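PDB 6TK9: purine nucleoside phosphorylase from Thermus thermophilus, which probably catalyses the phosphorolysis of purine nucleosides such as inosine and guanosine, releasing the purine base and ribose 1-phosphate. Local coordinates for residues P21-L27 against P73-G79; V81-E85 against W185-P189; R119-I125 against H177-G181; P153-Y159 against V216-H221. All blocks are in the same frame, centred on the assembly; numbering follows the deposited sequence.

Contact 1: residues P21-L27 against P73-G79; sequences PEVGLVL and PVLVYKG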
loop_
_atom_site.group_PDB
_atom_site.type_symbol
_atom_site.label_atom_id
_atom_site.label_comp_id
_atom_site.label_asym_id
_atom_site.label_seq_id
_atom_site.Cartn_x
_atom_site.Cartn_y
_atom_site.Cartn_z
ATOM N N PRO A 21 -1.830 -22.199 40.645
ATOM C CA PRO A 21 -2.195 -22.513 39.270
ATOM C C PRO A 21 -0.959 -22.623 38.370
ATOM O O PRO A 21 0.009 -21.963 38.637
ATOM C CB PRO A 21 -2.995 -21.273 38.877
ATOM C CG PRO A 21 -2.233 -20.157 39.561
ATOM C CD PRO A 21 -1.866 -20.750 40.904
ATOM N N GLU A 22 -1.050 -23.431 37.318
ATOM C CA GLU A 22 -0.001 -23.593 36.278
ATOM C C GLU A 22 -0.367 -22.780 35.036
ATOM O O GLU A 22 0.543 -22.406 34.304
ATOM C CB GLU A 22 0.153 -25.071 35.920
ATOM C CG GLU A 22 0.936 -25.822 36.977
ATOM C CD GLU A 22 0.880 -27.336 36.930
ATOM O OE1 GLU A 22 0.238 -27.897 36.004
ATOM O OE2 GLU A 22 1.474 -27.947 37.837
ATOM N N VAL A 23 -1.653 -22.521 34.814
ATOM C CA VAL A 23 -2.157 -21.957 33.540
ATOM C C VAL A 23 -3.152 -20.850 33.867
ATOM O O VAL A 23 -4.108 -21.088 34.613
ATOM C CB VAL A 23 -2.769 -23.039 32.633
ATOM C CG1 VAL A 23 -3.347 -22.445 31.357
ATOM C CG2 VAL A 23 -1.760 -24.123 32.286
ATOM N N GLY A 24 -2.882 -19.665 33.329
ATOM C CA GLY A 24 -3.800 -18.523 33.329
ATOM C C GLY A 24 -4.670 -18.619 32.115
ATOM O O GLY A 24 -4.206 -19.124 31.117
ATOM N N LEU A 25 -5.897 -18.156 32.218
ATOM C CA LEU A 25 -6.876 -18.194 31.119
ATOM C C LEU A 25 -7.795 -16.990 31.320
ATOM O O LEU A 25 -8.397 -16.930 32.383
ATOM C CB LEU A 25 -7.598 -19.540 31.220
ATOM C CG LEU A 25 -8.859 -19.678 30.376
ATOM C CD1 LEU A 25 -8.530 -19.667 28.891
ATOM C CD2 LEU A 25 -9.596 -20.950 30.739
ATOM N N VAL A 26 -7.808 -16.036 30.385
ATOM C CA VAL A 26 -8.634 -14.791 30.447
ATOM C C VAL A 26 -9.782 -14.981 29.461
ATOM O O VAL A 26 -9.507 -15.209 28.271
ATOM C CB VAL A 26 -7.822 -13.514 30.135
ATOM C CG1 VAL A 26 -8.703 -12.276 30.067
ATOM C CG2 VAL A 26 -6.704 -13.265 31.131
ATOM N N LEU A 27 -11.010 -14.952 29.963
ATOM C CA LEU A 27 -12.233 -15.166 29.162
ATOM C C LEU A 27 -12.805 -13.784 28.836
ATOM O O LEU A 27 -13.002 -13.014 29.757
ATOM C CB LEU A 27 -13.224 -16.060 29.935
ATOM C CG LEU A 27 -12.707 -17.460 30.307
ATOM C CD1 LEU A 27 -13.685 -18.205 31.207
ATOM C CD2 LEU A 27 -12.389 -18.291 29.085
ATOM N N PRO A 73 -4.466 -27.502 37.084
ATOM C CA PRO A 73 -4.669 -26.397 38.024
ATOM C C PRO A 73 -4.623 -25.053 37.271
ATOM O O PRO A 73 -3.609 -24.765 36.652
ATOM C CB PRO A 73 -3.536 -26.542 39.063
ATOM C CG PRO A 73 -2.514 -27.498 38.442
ATOM C CD PRO A 73 -3.154 -28.152 37.229
ATOM N N VAL A 74 -5.702 -24.263 37.312
ATOM C CA VAL A 74 -5.852 -23.067 36.428
ATOM C C VAL A 74 -6.289 -21.843 37.238
ATOM O O VAL A 74 -7.022 -22.015 38.234
ATOM C CB VAL A 74 -6.807 -23.348 35.256
ATOM C CG1 VAL A 74 -6.295 -24.503 34.421
ATOM C CG2 VAL A 74 -8.231 -23.619 35.701
ATOM N N LEU A 75 -5.786 -20.664 36.840
ATOM C CA LEU A 75 -6.330 -19.321 37.183
ATOM C C LEU A 75 -7.218 -18.877 36.021
ATOM O O LEU A 75 -6.692 -18.714 34.918
ATOM C CB LEU A 75 -5.176 -18.337 37.399
ATOM C CG LEU A 75 -5.551 -16.984 38.009
ATOM C CD1 LEU A 75 -6.149 -17.139 39.397
ATOM C CD2 LEU A 75 -4.341 -16.077 38.088
ATOM N N VAL A 76 -8.525 -18.761 36.248
ATOM C CA VAL A 76 -9.506 -18.259 35.237
ATOM C C VAL A 76 -9.969 -16.858 35.675
ATOM O O VAL A 76 -10.378 -16.695 36.823
ATOM C CB VAL A 76 -10.661 -19.260 35.046
ATOM C CG1 VAL A 76 -11.694 -18.773 34.039
ATOM C CG2 VAL A 76 -10.129 -20.629 34.645
ATOM N N TYR A 77 -9.803 -15.866 34.805
ATOM C CA TYR A 77 -10.371 -14.500 34.890
ATOM C C TYR A 77 -11.716 -14.550 34.201
ATOM O O TYR A 77 -11.722 -14.682 32.993
ATOM C CB TYR A 77 -9.443 -13.497 34.204
ATOM C CG TYR A 77 -8.109 -13.382 34.888
ATOM C CD1 TYR A 77 -7.076 -14.244 34.580
ATOM C CD2 TYR A 77 -7.917 -12.491 35.922
ATOM C CE1 TYR A 77 -5.858 -14.174 35.234
ATOM C CE2 TYR A 77 -6.707 -12.412 36.590
ATOM C CZ TYR A 77 -5.670 -13.245 36.235
ATOM O OH TYR A 77 -4.472 -13.149 36.873
ATOM N N LYS A 78 -12.805 -14.604 34.952
ATOM C CA LYS A 78 -14.163 -14.577 34.353
ATOM C C LYS A 78 -14.434 -13.112 33.979
ATOM O O LYS A 78 -14.884 -12.354 34.859
ATOM C CB LYS A 78 -15.216 -15.202 35.285
ATOM C CG LYS A 78 -16.631 -15.201 34.707
ATOM C CD LYS A 78 -17.703 -16.023 35.427
ATOM C CE LYS A 78 -18.999 -16.011 34.630
ATOM N NZ LYS A 78 -20.045 -16.894 35.200
ATOM N N GLY A 79 -14.095 -12.731 32.743
ATOM C CA GLY A 79 -14.129 -11.335 32.247
ATOM C C GLY A 79 -12.837 -10.581 32.547
ATOM O O GLY A 79 -11.983 -11.134 33.271
#
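Two neighbouring parallel strands of the large mixed sheet of the phosphorylase fold meet here, pairing from Val23 beside Val74 to Leu27 beside Lys78. Their axes run 4.7 Å apart at 23°. Backbone bonds pass to and fro. Leu75 N donates to Val23 O at 2.8 Å. Tyr77 N does the same to Leu25 O at 3.0 Å. Leu27 N returns a bond to Tyr77 O at 3.1 Å. The bonds from Leu25 N to Leu75 O and from Gly79 N to Leu27 O are weak. Strand 106-115 pairs with 23-27 as well.

Ahead of the strand, Glu22 N donates to Pro73 O at 3.0 Å, from above the carbonyl plane. The Glu22 side chain also lies against the Pro73 ring, with Glu22 OE1 3.6 Å from Pro73 CD. An alanine in place of Pro73 would keep the backbone acceptor but lose CG and CD, and would probably leave the Glu22 carboxylate freer to turn.

Val23, Leu25, Leu27, Val74 and Val76 point to one face of the sheet; Val26, Leu75 and Tyr77 point to the other. There Val26 CG2 meets Tyr77 CD1 obliquely. On the first face Val76 serves two leucines. Its CG1, anti to the backbone N (chi1 179°), touches Leu27 CD1 at 3.5 Å, while its CG2 lies 4.0 Å from Leu25 CD2.

Contact 2: residues V81-E85 against W185-P189; sequences VHYYE and WFMGP. With PO4 (phosphate ion), chain G.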
loop_
_atom_site.group_PDB
_atom_site.type_symbol
_atom_site.label_atom_id
_atom_site.label_comp_id
_atom_site.label_asym_id
_atom_site.label_seq_id
_atom_site.Cartn_x
_atom_site.Cartn_y
_atom_site.Cartn_z
ATOM N N VAL A 81 -10.933 -6.123 32.032
ATOM C CA VAL A 81 -11.150 -4.656 31.923
ATOM C C VAL A 81 -10.511 -4.161 30.625
ATOM O O VAL A 81 -9.600 -4.826 30.072
ATOM C CB VAL A 81 -10.623 -3.913 33.161
ATOM C CG1 VAL A 81 -11.334 -4.399 34.413
ATOM C CG2 VAL A 81 -9.116 -4.029 33.314
ATOM N N HIS A 82 -11.005 -3.039 30.130
ATOM C CA HIS A 82 -10.561 -2.439 28.850
ATOM C C HIS A 82 -10.092 -1.009 29.095
ATOM O O HIS A 82 -10.591 -0.336 30.031
ATOM C CB HIS A 82 -11.695 -2.500 27.829
ATOM C CG HIS A 82 -12.318 -3.854 27.752
ATOM N ND1 HIS A 82 -13.402 -4.210 28.528
ATOM C CD2 HIS A 82 -11.993 -4.942 27.020
ATOM C CE1 HIS A 82 -13.725 -5.460 28.266
ATOM N NE2 HIS A 82 -12.879 -5.932 27.343
ATOM N N TYR A 83 -9.178 -0.578 28.250
ATOM C CA TYR A 83 -8.770 0.831 28.071
ATOM C C TYR A 83 -10.003 1.688 27.758
ATOM O O TYR A 83 -10.045 2.803 28.250
ATOM C CB TYR A 83 -7.673 0.883 27.008
ATOM C CG TYR A 83 -7.032 2.225 26.825
ATOM C CD1 TYR A 83 -6.217 2.757 27.801
ATOM C CD2 TYR A 83 -7.177 2.928 25.639
ATOM C CE1 TYR A 83 -5.581 3.972 27.620
ATOM C CE2 TYR A 83 -6.556 4.153 25.444
ATOM C CZ TYR A 83 -5.756 4.680 26.441
ATOM O OH TYR A 83 -5.143 5.885 26.260
ATOM N N TYR A 84 -11.012 1.197 27.041
ATOM C CA TYR A 84 -12.162 2.065 26.662
ATOM C C TYR A 84 -12.959 2.433 27.909
ATOM O O TYR A 84 -13.583 3.482 27.879
ATOM C CB TYR A 84 -13.071 1.495 25.565
ATOM C CG TYR A 84 -13.628 0.122 25.824
ATOM C CD1 TYR A 84 -14.651 -0.067 26.748
ATOM C CD2 TYR A 84 -13.138 -0.988 25.151
ATOM C CE1 TYR A 84 -15.158 -1.326 27.011
ATOM C CE2 TYR A 84 -13.652 -2.252 25.391
ATOM C CZ TYR A 84 -14.656 -2.419 26.331
ATOM O OH TYR A 84 -15.166 -3.654 26.592
ATOM N N GLU A 85 -12.918 1.614 28.962
ATOM C CA GLU A 85 -13.647 1.878 30.234
ATOM C C GLU A 85 -12.929 2.977 31.013
ATOM O O GLU A 85 -13.497 3.423 32.001
ATOM C CB GLU A 85 -13.734 0.640 31.123
ATOM C CG GLU A 85 -14.520 -0.514 30.522
ATOM C CD GLU A 85 -14.309 -1.800 31.299
ATOM O OE1 GLU A 85 -14.885 -1.897 32.402
ATOM O OE2 GLU A 85 -13.523 -2.670 30.838
ATOM N N TRP A 185 -5.361 -4.019 18.133
ATOM C CA TRP A 185 -5.944 -3.284 19.291
ATOM C C TRP A 185 -6.443 -1.912 18.838
ATOM O O TRP A 185 -5.627 -1.027 18.665
ATOM C CB TRP A 185 -4.898 -3.156 20.416
ATOM C CG TRP A 185 -5.355 -2.439 21.646
ATOM C CD1 TRP A 185 -6.640 -2.223 22.047
ATOM C CD2 TRP A 185 -4.521 -1.919 22.686
ATOM N NE1 TRP A 185 -6.658 -1.569 23.247
ATOM C CE2 TRP A 185 -5.379 -1.367 23.662
ATOM C CE3 TRP A 185 -3.141 -1.833 22.873
ATOM C CZ2 TRP A 185 -4.904 -0.731 24.799
ATOM C CZ3 TRP A 185 -2.665 -1.197 23.991
ATOM C CH2 TRP A 185 -3.537 -0.662 24.942
ATOM N N PHE A 186 -7.747 -1.772 18.629
ATOM C CA PHE A 186 -8.459 -0.499 18.347
ATOM C C PHE A 186 -9.009 -0.002 19.676
ATOM O O PHE A 186 -9.591 -0.819 20.387
ATOM C CB PHE A 186 -9.583 -0.735 17.336
ATOM C CG PHE A 186 -10.324 0.501 16.906
ATOM C CD1 PHE A 186 -9.748 1.400 16.019
ATOM C CD2 PHE A 186 -11.597 0.764 17.377
ATOM C CE1 PHE A 186 -10.433 2.532 15.604
ATOM C CE2 PHE A 186 -12.276 1.906 16.970
ATOM C CZ PHE A 186 -11.699 2.784 16.070
ATOM N N MET A 187 -8.813 1.271 20.019
ATOM C CA MET A 187 -9.019 1.743 21.413
ATOM C C MET A 187 -10.506 1.661 21.772
ATOM O O MET A 187 -10.809 1.347 22.925
ATOM C CB MET A 187 -8.514 3.169 21.624
ATOM C CG MET A 187 -9.291 4.219 20.875
ATOM S SD MET A 187 -8.499 5.799 21.126
ATOM C CE MET A 187 -8.735 6.005 22.892
ATOM N N GLY A 188 -11.397 1.940 20.820
ATOM C CA GLY A 188 -12.844 1.990 21.082
ATOM C C GLY A 188 -13.173 3.099 22.072
ATOM O O GLY A 188 -12.345 3.983 22.302
ATOM N N PRO A 189 -14.380 3.102 22.687
ATOM C CA PRO A 189 -15.383 2.040 22.524
ATOM C C PRO A 189 -16.319 2.117 21.306
ATOM O O PRO A 189 -17.063 1.189 21.106
ATOM C CB PRO A 189 -16.279 2.274 23.743
ATOM C CG PRO A 189 -16.264 3.764 23.899
ATOM C CD PRO A 189 -14.832 4.158 23.608
HETATM P P PO4 G . -13.078 -8.687 24.661
HETATM O O1 PO4 G . -12.781 -8.297 26.118
HETATM O O2 PO4 G . -14.227 -7.841 24.121
HETATM O O3 PO4 G . -13.466 -10.148 24.561
HETATM O O4 PO4 G . -11.807 -8.475 23.844
#
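Tyr83 and Trp185 form an offset edge-to-face aromatic pair. Tyr83 CG stands anti to its backbone N (chi1 -173°), which presents the ring face to the Trp185 edge, planes at 78°. Trp185 CZ2 comes 3.9 Å from Tyr83 CB. Apolar contacts follow. Met187 CE lies 3.8 Å from Tyr83 CE2, and Tyr84 CB rests 3.7 Å from CD of Pro189, which follows a cis peptide bond.

The polar part belongs to His82. Its NE2 donates to phosphate O1 at 2.7 Å in a nearly straight bond (171°), in the ring plane. Glu85 OE2 accepts both His82 N and ND1, from opposite faces of the carboxylate, which helps to hold the ring in place. With an alanine in place of His82, phosphate O1 would probably lose this donor and Glu85 OE2 its ring partner. Ser29, Arg80, Ala112 and Ser211 also bind the phosphate, consistent with a phosphorylase's phosphate site.

Segment 81-85 links strand 72-78 to helix 89-92. Segment 185-189 links strand 179-185 to helix 194-202, and Trp185 packs on helix 213-222.

Contact 3: residues R119-I125 against H177-G181; sequences RFRAGGI and HLFEG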
loop_
_atom_site.group_PDB
_atom_site.type_symbol
_atom_site.label_atom_id
_atom_site.label_comp_id
_atom_site.label_asym_id
_atom_site.label_seq_id
_atom_site.Cartn_x
_atom_site.Cartn_y
_atom_site.Cartn_z
ATOM N N ARG A 119 -11.789 -13.643 4.114
ATOM C CA ARG A 119 -11.789 -15.121 3.956
ATOM C C ARG A 119 -12.444 -15.748 5.188
ATOM O O ARG A 119 -13.219 -16.698 4.999
ATOM C CB ARG A 119 -10.366 -15.649 3.734
ATOM C CG ARG A 119 -9.625 -14.980 2.581
ATOM C CD ARG A 119 -9.025 -15.952 1.582
ATOM N NE ARG A 119 -8.913 -15.359 0.251
ATOM C CZ ARG A 119 -7.780 -14.970 -0.336
ATOM N NH1 ARG A 119 -6.610 -15.112 0.272
ATOM N NH2 ARG A 119 -7.826 -14.443 -1.549
ATOM N N PHE A 120 -12.168 -15.197 6.378
ATOM C CA PHE A 120 -12.751 -15.573 7.699
ATOM C C PHE A 120 -14.292 -15.606 7.630
ATOM O O PHE A 120 -14.883 -15.005 6.714
ATOM C CB PHE A 120 -12.355 -14.554 8.778
ATOM C CG PHE A 120 -10.917 -14.510 9.246
ATOM C CD1 PHE A 120 -9.889 -15.138 8.559
ATOM C CD2 PHE A 120 -10.590 -13.771 10.374
ATOM C CE1 PHE A 120 -8.576 -15.064 9.008
ATOM C CE2 PHE A 120 -9.282 -13.701 10.828
ATOM C CZ PHE A 120 -8.275 -14.348 10.142
ATOM N N ARG A 121 -14.926 -16.271 8.605
ATOM C CA ARG A 121 -16.407 -16.401 8.754
ATOM C C ARG A 121 -16.796 -16.102 10.208
ATOM O O ARG A 121 -16.086 -16.577 11.132
ATOM C CB ARG A 121 -16.896 -17.804 8.348
ATOM C CG ARG A 121 -16.126 -18.967 8.974
ATOM C CD ARG A 121 -16.862 -20.301 9.077
ATOM N NE ARG A 121 -17.951 -20.267 10.051
ATOM C CZ ARG A 121 -18.990 -21.102 10.074
ATOM N NH1 ARG A 121 -19.100 -22.067 9.175
ATOM N NH2 ARG A 121 -19.931 -20.965 10.993
ATOM N N ALA A 122 -17.887 -15.355 10.403
ATOM C CA ALA A 122 -18.623 -15.257 11.686
ATOM C C ALA A 122 -18.786 -16.668 12.272
ATOM O O ALA A 122 -19.124 -17.607 11.491
ATOM C CB ALA A 122 -19.965 -14.594 11.479
ATOM N N GLY A 123 -18.542 -16.814 13.581
ATOM C CA GLY A 123 -18.568 -18.102 14.298
ATOM C C GLY A 123 -17.206 -18.794 14.348
ATOM O O GLY A 123 -17.054 -19.717 15.178
ATOM N N GLY A 124 -16.241 -18.396 13.510
ATOM C CA GLY A 124 -14.932 -19.068 13.424
ATOM C C GLY A 124 -14.015 -18.671 14.561
ATOM O O GLY A 124 -14.354 -17.772 15.317
ATOM N N ILE A 125 -12.865 -19.321 14.656
ATOM C CA ILE A 125 -11.857 -19.093 15.729
ATOM C C ILE A 125 -10.511 -18.755 15.062
ATOM O O ILE A 125 -10.106 -19.460 14.093
ATOM C CB ILE A 125 -11.782 -20.340 16.626
ATOM C CG1 ILE A 125 -13.125 -20.654 17.290
ATOM C CG2 ILE A 125 -10.669 -20.203 17.641
ATOM C CD1 ILE A 125 -13.112 -21.918 18.120
ATOM N N HIS A 177 -11.470 -26.130 11.570
ATOM C CA HIS A 177 -10.701 -25.216 10.683
ATOM C C HIS A 177 -10.336 -23.968 11.477
ATOM O O HIS A 177 -11.262 -23.183 11.779
ATOM C CB HIS A 177 -11.446 -24.833 9.397
ATOM C CG HIS A 177 -10.633 -23.934 8.524
ATOM N ND1 HIS A 177 -9.273 -24.135 8.319
ATOM C CD2 HIS A 177 -10.967 -22.836 7.807
ATOM C CE1 HIS A 177 -8.816 -23.204 7.514
ATOM N NE2 HIS A 177 -9.836 -22.394 7.185
ATOM N N LEU A 178 -9.044 -23.839 11.806
ATOM C CA LEU A 178 -8.444 -22.772 12.654
ATOM C C LEU A 178 -7.900 -21.672 11.740
ATOM O O LEU A 178 -6.848 -21.920 11.099
ATOM C CB LEU A 178 -7.331 -23.385 13.507
ATOM C CG LEU A 178 -6.609 -22.450 14.477
ATOM C CD1 LEU A 178 -7.563 -21.869 15.523
ATOM C CD2 LEU A 178 -5.477 -23.190 15.159
ATOM N N PHE A 179 -8.622 -20.543 11.660
ATOM C CA PHE A 179 -8.131 -19.268 11.083
ATOM C C PHE A 179 -6.964 -18.766 11.928
ATOM O O PHE A 179 -6.894 -19.068 13.139
ATOM C CB PHE A 179 -9.203 -18.185 11.033
ATOM C CG PHE A 179 -10.377 -18.542 10.176
ATOM C CD1 PHE A 179 -10.223 -18.699 8.811
ATOM C CD2 PHE A 179 -11.622 -18.779 10.745
ATOM C CE1 PHE A 179 -11.310 -19.038 8.020
ATOM C CE2 PHE A 179 -12.704 -19.139 9.957
ATOM C CZ PHE A 179 -12.544 -19.266 8.594
ATOM N N GLU A 180 -6.065 -18.035 11.272
ATOM C CA GLU A 180 -4.801 -17.526 11.851
ATOM C C GLU A 180 -4.656 -16.066 11.421
ATOM O O GLU A 180 -5.164 -15.732 10.344
ATOM C CB GLU A 180 -3.634 -18.393 11.375
ATOM C CG GLU A 180 -3.810 -19.885 11.652
ATOM C CD GLU A 180 -2.582 -20.707 11.314
ATOM O OE1 GLU A 180 -1.650 -20.149 10.691
ATOM O OE2 GLU A 180 -2.556 -21.898 11.663
ATOM N N GLY A 181 -4.029 -15.217 12.239
ATOM C CA GLY A 181 -3.658 -13.874 11.770
ATOM C C GLY A 181 -3.230 -12.918 12.858
ATOM O O GLY A 181 -2.932 -13.353 14.007
HETATM O O HOH W 1 -13.046 -22.216 13.239
#
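Ile125 and Phe179 join the two segments near the starts of the parallel strands 124-133 and 179-185. The bond from Phe179 N to Ile125 O is weak, at 3.0 Å. A water bridges the backbones beside it, accepting from Ile125 N and donating to His177 O. The chain enters strand 124-133 through a type II beta turn from Arg121 to Gly124.

Phe179 carries most of the side-chain contact. Its CG is anti to the carbonyl carbon (chi1 -62°), which sets the ring against Phe120 and Arg121. The Phe120 and Phe179 rings meet obliquely, planes at 35°. Each residue sets a carbon over one face of the other's ring, a CH-pi contact both ways: Phe120 CA lies 4.0 Å from the Phe179 ring centroid, and Phe179 CB 4.0 Å from that of Phe120. Arg121 CG touches the Phe179 edge, 3.6 Å from CE2. Gly124 CA lies at that edge too, where a CB would clash.

With one weak bond and a water between the backbones, this entry to the strand pair relies largely on apolar contact around Phe179.

Contact 4: residues P153-Y159 against V216-H221; sequences PVMFEAY and VIALRH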
loop_
_atom_site.group_PDB
_atom_site.type_symbol
_atom_site.label_atom_id
_atom_site.label_comp_id
_atom_site.label_asym_id
_atom_site.label_seq_id
_atom_site.Cartn_x
_atom_site.Cartn_y
_atom_site.Cartn_z
ATOM N N PRO A 153 11.456 -4.839 26.578
ATOM C CA PRO A 153 11.151 -6.195 26.153
ATOM C C PRO A 153 11.034 -6.284 24.632
ATOM O O PRO A 153 10.505 -5.387 23.986
ATOM C CB PRO A 153 9.826 -6.501 26.849
ATOM C CG PRO A 153 9.218 -5.140 27.094
ATOM C CD PRO A 153 10.394 -4.255 27.416
ATOM N N VAL A 154 11.588 -7.372 24.124
ATOM C CA VAL A 154 11.488 -7.841 22.722
ATOM C C VAL A 154 10.115 -8.486 22.538
ATOM O O VAL A 154 9.812 -9.397 23.288
ATOM C CB VAL A 154 12.628 -8.842 22.451
ATOM C CG1 VAL A 154 12.474 -9.548 21.113
ATOM C CG2 VAL A 154 13.989 -8.173 22.580
ATOM N N MET A 155 9.377 -8.082 21.507
ATOM C CA MET A 155 7.990 -8.526 21.226
ATOM C C MET A 155 7.934 -9.405 19.968
ATOM O O MET A 155 6.836 -9.779 19.530
ATOM C CB MET A 155 7.112 -7.290 21.068
ATOM C CG MET A 155 7.040 -6.476 22.356
ATOM S SD MET A 155 6.520 -7.415 23.824
ATOM C CE MET A 155 4.871 -7.866 23.301
ATOM N N PHE A 156 9.091 -9.790 19.436
ATOM C CA PHE A 156 9.225 -10.918 18.482
ATOM C C PHE A 156 8.830 -12.209 19.202
ATOM O O PHE A 156 9.207 -12.384 20.385
ATOM C CB PHE A 156 10.657 -11.014 17.961
ATOM C CG PHE A 156 10.985 -10.099 16.816
ATOM C CD1 PHE A 156 10.334 -8.885 16.653
ATOM C CD2 PHE A 156 11.968 -10.450 15.904
ATOM C CE1 PHE A 156 10.680 -8.032 15.619
ATOM C CE2 PHE A 156 12.300 -9.603 14.853
ATOM C CZ PHE A 156 11.656 -8.397 14.715
ATOM N N GLU A 157 8.091 -13.083 18.515
ATOM C CA GLU A 157 7.614 -14.368 19.085
ATOM C C GLU A 157 6.835 -14.029 20.359
ATOM O O GLU A 157 6.987 -14.756 21.342
ATOM C CB GLU A 157 8.797 -15.306 19.376
ATOM C CG GLU A 157 9.333 -16.034 18.154
ATOM C CD GLU A 157 9.939 -15.137 17.084
ATOM O OE1 GLU A 157 10.967 -14.500 17.382
ATOM O OE2 GLU A 157 9.367 -15.053 15.954
ATOM N N ALA A 158 6.076 -12.930 20.357
ATOM C CA ALA A 158 5.232 -12.511 21.502
ATOM C C ALA A 158 4.241 -13.647 21.776
ATOM O O ALA A 158 4.126 -14.109 22.935
ATOM C CB ALA A 158 4.524 -11.214 21.202
ATOM N N TYR A 159 3.584 -14.115 20.719
ATOM C CA TYR A 159 2.756 -15.337 20.741
ATOM C C TYR A 159 3.709 -16.540 20.638
ATOM O O TYR A 159 4.442 -16.656 19.620
ATOM C CB TYR A 159 1.685 -15.194 19.673
ATOM C CG TYR A 159 0.660 -14.113 19.942
ATOM C CD1 TYR A 159 -0.325 -14.282 20.911
ATOM C CD2 TYR A 159 0.610 -12.954 19.181
ATOM C CE1 TYR A 159 -1.306 -13.325 21.125
ATOM C CE2 TYR A 159 -0.370 -11.993 19.377
ATOM C CZ TYR A 159 -1.321 -12.174 20.363
ATOM O OH TYR A 159 -2.283 -11.240 20.577
ATOM N N VAL A 216 -0.684 -8.993 26.431
ATOM C CA VAL A 216 0.432 -9.672 25.712
ATOM C C VAL A 216 1.763 -8.986 26.035
ATOM O O VAL A 216 2.712 -9.700 26.318
ATOM C CB VAL A 216 0.208 -9.715 24.201
ATOM C CG1 VAL A 216 1.434 -10.320 23.525
ATOM C CG2 VAL A 216 -1.056 -10.484 23.841
ATOM N N ILE A 217 1.831 -7.655 25.989
ATOM C CA ILE A 217 3.080 -6.871 26.242
ATOM C C ILE A 217 3.497 -7.037 27.713
ATOM O O ILE A 217 4.686 -7.320 27.973
ATOM C CB ILE A 217 2.898 -5.384 25.862
ATOM C CG1 ILE A 217 2.659 -5.218 24.360
ATOM C CG2 ILE A 217 4.090 -4.564 26.328
ATOM C CD1 ILE A 217 2.190 -3.844 23.950
ATOM N N ALA A 218 2.557 -6.853 28.640
ATOM C CA ALA A 218 2.766 -7.004 30.104
ATOM C C ALA A 218 3.342 -8.395 30.415
ATOM O O ALA A 218 4.292 -8.473 31.230
ATOM C CB ALA A 218 1.472 -6.747 30.847
ATOM N N LEU A 219 2.807 -9.438 29.772
ATOM C CA LEU A 219 3.145 -10.854 30.051
ATOM C C LEU A 219 4.493 -11.234 29.422
ATOM O O LEU A 219 5.204 -12.068 30.045
ATOM C CB LEU A 219 2.010 -11.756 29.567
ATOM C CG LEU A 219 0.817 -11.817 30.517
ATOM C CD1 LEU A 219 -0.389 -12.432 29.843
ATOM C CD2 LEU A 219 1.169 -12.598 31.768
ATOM N N ARG A 220 4.878 -10.657 28.278
ATOM C CA ARG A 220 6.199 -10.982 27.657
ATOM C C ARG A 220 7.293 -10.232 28.423
ATOM O O ARG A 220 8.418 -10.764 28.550
ATOM C CB ARG A 220 6.214 -10.673 26.158
ATOM C CG ARG A 220 5.276 -11.548 25.345
ATOM C CD ARG A 220 5.679 -13.007 25.255
ATOM N NE ARG A 220 7.061 -13.192 24.862
ATOM C CZ ARG A 220 7.964 -13.848 25.567
ATOM N NH1 ARG A 220 7.635 -14.455 26.696
ATOM N NH2 ARG A 220 9.208 -13.892 25.144
ATOM N N HIS A 221 6.968 -9.054 28.953
ATOM C CA HIS A 221 7.829 -8.320 29.921
ATOM C C HIS A 221 8.242 -9.282 31.048
ATOM O O HIS A 221 9.445 -9.347 31.359
ATOM C CB HIS A 221 7.082 -7.073 30.403
ATOM C CG HIS A 221 7.798 -6.261 31.424
ATOM N ND1 HIS A 221 7.312 -6.105 32.714
ATOM C CD2 HIS A 221 8.928 -5.530 31.346
ATOM C CE1 HIS A 221 8.135 -5.328 33.397
ATOM N NE2 HIS A 221 9.137 -4.967 32.584
#
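Arg220 lies against the turn at Met155-Ala158 along most of its length. Its CB meets Met155 SD at 4.0 Å. CG comes 3.7 Å from Ala158 O, and CD approaches that same oxygen more closely, at 3.0 Å. NE passes obliquely near the carbonyls of Glu157 and Ala158. At the tip, NH1 is hydrogen-bonded to Ala224 O. The chain bends at chi2 (-69°) and again at chi3 (-50°), which brings CG and CD against Ala158 O.

The rest of the contact is apolar. Met155 reaches the helix with its terminal methyl: CE lies 3.6 Å from Ile217 CG1, and the two side chains cross at about a right angle. Val216 divides its branches. CG1 touches Ala158 CB at 4.0 Å, and CG2 faces the end of Tyr159, 3.6 Å from the OH that is hydrogen-bonded to His128. Pro153 CG lies at the edge of the His221 ring.

Glu157 points elsewhere, to a salt bridge with Arg194 of a neighbouring subunit. The arrangement is a loop with a type II beta turn laid against helix 213-222, whose Val216 and Leu219 pack on sheet strands 106-115 and 225-235. It is layered alpha/beta packing in the phosphorylase fold, at a subunit interface.

Contacts 1, 2 and 4 are buried; contact 3 is partly exposed. Contacts 1 and 3 both join parallel strands of the same sheet, but differently. Contact 1 has a run of backbone bonds, while contact 3 catches its strands near their starts and depends more on rings. One strand of each leads to contact 2: 72-78 runs into 81-85, and 179-185 into 185-189. Contact 2 alone includes the bound phosphate. Contact 4 lies on helix 213-222, against which Trp185 of contact 2 also packs. No other subunit touches contact 1, whereas contacts 2, 3 and 4 each meet a different neighbouring subunit.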